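Local coordinates for protein A49R (Vaccinia virus, PDB 4D5T) that inhibits host NF-kappa-B activation by interacting with BTRC, which diminishes ubiquitination of the inhibitor NFKBIA and stabilises it, at residues Asp30-Asp35 with Asn48-Phe53. Sequence-based numbering, arbitrary orientation.
Sequences DILNKD and NPFISF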
loop_
_atom_site.group_PDB
_atom_site.type_symbol
_atom_site.label_atom_id
_atom_site.label_comp_id
_atom_site.label_asym_id
_atom_site.label_seq_id
_atom_site.Cartn_x
_atom_site.Cartn_y
_atom_site.Cartn_z
ATOM N N ASP A 30 2.382 16.128 -0.983
ATOM C CA ASP A 30 1.784 15.983 -2.304
ATOM C C ASP A 30 2.583 14.948 -3.081
ATOM O O ASP A 30 2.013 14.191 -3.873
ATOM C CB ASP A 30 1.660 17.317 -3.060
ATOM C CG ASP A 30 0.604 18.253 -2.462
ATOM O OD1 ASP A 30 -0.417 17.786 -1.878
ATOM O OD2 ASP A 30 0.790 19.488 -2.609
ATOM N N ILE A 31 3.904 14.910 -2.862
ATOM C CA ILE A 31 4.753 13.933 -3.562
ATOM C C ILE A 31 4.472 12.533 -2.996
ATOM O O ILE A 31 4.354 11.570 -3.751
ATOM C CB ILE A 31 6.238 14.346 -3.440
ATOM C CG1 ILE A 31 6.394 15.726 -4.204
ATOM C CG2 ILE A 31 7.153 13.176 -3.864
ATOM C CD1 ILE A 31 7.781 16.241 -4.451
ATOM N N LEU A 32 4.315 12.418 -1.677
ATOM C CA LEU A 32 3.987 11.133 -1.075
ATOM C C LEU A 32 2.709 10.556 -1.664
ATOM O O LEU A 32 2.665 9.390 -2.092
ATOM C CB LEU A 32 3.873 11.272 0.453
ATOM C CG LEU A 32 3.366 10.049 1.205
ATOM C CD1 LEU A 32 4.329 8.893 1.101
ATOM C CD2 LEU A 32 3.148 10.429 2.658
ATOM N N ASN A 33 1.691 11.390 -1.766
ATOM C CA ASN A 33 0.409 10.938 -2.318
ATOM C C ASN A 33 0.468 10.566 -3.792
ATOM O O ASN A 33 -0.131 9.570 -4.205
ATOM C CB ASN A 33 -0.682 11.968 -2.081
ATOM C CG ASN A 33 -1.050 12.093 -0.602
ATOM O OD1 ASN A 33 -0.698 11.230 0.231
ATOM N ND2 ASN A 33 -1.660 13.194 -0.255
ATOM N N LYS A 34 1.180 11.333 -4.605
ATOM C CA LYS A 34 1.420 10.898 -6.039
ATOM C C LYS A 34 2.130 9.562 -6.088
ATOM O O LYS A 34 1.813 8.733 -6.883
ATOM C CB LYS A 34 2.120 11.948 -6.974
ATOM N N ASP A 35 3.132 9.352 -5.210
ATOM C CA ASP A 35 3.867 8.071 -5.147
ATOM C C ASP A 35 2.965 6.918 -4.742
ATOM O O ASP A 35 3.053 5.821 -5.285
ATOM C CB ASP A 35 5.055 8.180 -4.172
ATOM C CG ASP A 35 6.230 9.025 -4.710
ATOM O OD1 ASP A 35 6.307 9.247 -5.961
ATOM O OD2 ASP A 35 7.102 9.386 -3.881
ATOM N N ASN A 48 11.266 6.101 -2.914
ATOM C CA ASN A 48 10.493 6.540 -1.734
ATOM C C ASN A 48 10.404 5.386 -0.742
ATOM O O ASN A 48 9.846 4.382 -1.070
ATOM C CB ASN A 48 9.092 6.983 -2.177
ATOM C CG ASN A 48 8.216 7.443 -1.019
ATOM O OD1 ASN A 48 8.284 6.920 0.078
ATOM N ND2 ASN A 48 7.338 8.402 -1.301
ATOM N N PRO A 49 10.999 5.509 0.485
ATOM C CA PRO A 49 11.038 4.379 1.364
ATOM C C PRO A 49 9.685 3.827 1.782
ATOM O O PRO A 49 9.577 2.619 2.016
ATOM C CB PRO A 49 11.787 4.894 2.611
ATOM C CG PRO A 49 12.322 6.186 2.255
ATOM C CD PRO A 49 11.676 6.706 0.999
ATOM N N PHE A 50 8.656 4.682 1.874
ATOM C CA PHE A 50 7.361 4.169 2.140
ATOM C C PHE A 50 6.832 3.261 1.011
ATOM O O PHE A 50 6.139 2.251 1.282
ATOM C CB PHE A 50 6.335 5.290 2.462
ATOM C CG PHE A 50 4.993 4.752 2.901
ATOM C CD1 PHE A 50 4.863 4.062 4.068
ATOM C CD2 PHE A 50 3.847 5.022 2.194
ATOM C CE1 PHE A 50 3.600 3.588 4.528
ATOM C CE2 PHE A 50 2.627 4.537 2.586
ATOM C CZ PHE A 50 2.472 3.867 3.781
ATOM N N ILE A 51 7.120 3.623 -0.222
ATOM C CA ILE A 51 6.733 2.775 -1.389
ATOM C C ILE A 51 7.572 1.464 -1.417
ATOM O O ILE A 51 7.024 0.390 -1.610
ATOM C CB ILE A 51 6.873 3.566 -2.697
ATOM C CG1 ILE A 51 6.024 4.837 -2.714
ATOM C CG2 ILE A 51 6.522 2.717 -3.898
ATOM C CD1 ILE A 51 4.597 4.739 -2.261
ATOM N N SER A 52 8.870 1.534 -1.095
ATOM C CA SER A 52 9.624 0.297 -0.864
ATOM C C SER A 52 9.045 -0.603 0.236
ATOM O O SER A 52 8.923 -1.836 0.042
ATOM C CB SER A 52 11.112 0.621 -0.634
ATOM O OG SER A 52 11.792 -0.616 -0.518
ATOM N N PHE A 53 8.614 -0.006 1.335
ATOM C CA PHE A 53 7.875 -0.728 2.413
ATOM C C PHE A 53 6.647 -1.399 1.844
ATOM O O PHE A 53 6.448 -2.623 2.030
ATOM C CB PHE A 53 7.551 0.205 3.584
ATOM C CG PHE A 53 6.647 -0.401 4.636
ATOM C CD1 PHE A 53 7.183 -1.175 5.651
ATOM C CD2 PHE A 53 5.318 -0.128 4.632
ATOM C CE1 PHE A 53 6.370 -1.762 6.595
ATOM C CE2 PHE A 53 4.492 -0.635 5.679
ATOM C CZ PHE A 53 5.039 -1.468 6.616
#
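Asn48 and Asp35 illustrate how an N-cap residue can do two jobs, here between helices 29-40 and 49-61 of a Bcl-2-like all-helical fold. The Asn48 side chain leaves the start of the second helix with CG anti to the backbone N (chi1 179°), which carries its amide across to the first. Its CB and CG both pack 3.6 Å from Asp35 OD2. Beyond CG the two amide atoms part company: OD1 turns back to accept a weak capping bond from Phe50 N, while ND2 donates to Asp35 OD2 at 2.8 Å. That second bond is nearly straight (173°) and lies in the amide plane, meeting the anti lone pair of a carboxylate turned 75° from the amide. With the oxygen accepting, though weakly, and the nitrogen donating, the two bonds favour this flip state and help fix the amide's rotation. The negative carboxylate probably polarises it. Apolar groups pack beside this polar link: Leu32 CD1 sits 3.9 Å from Asn48 ND2 and approaches the Phe50 ring obliquely at CD2. Phe50 also touches Ile135 of helix 132-150. At the root of the Asp35 side chain, Ile51 CG1 rests 3.8 Å from Asp35 CB, and the methyl CD1 ends 3.6 Å from Asp35 O.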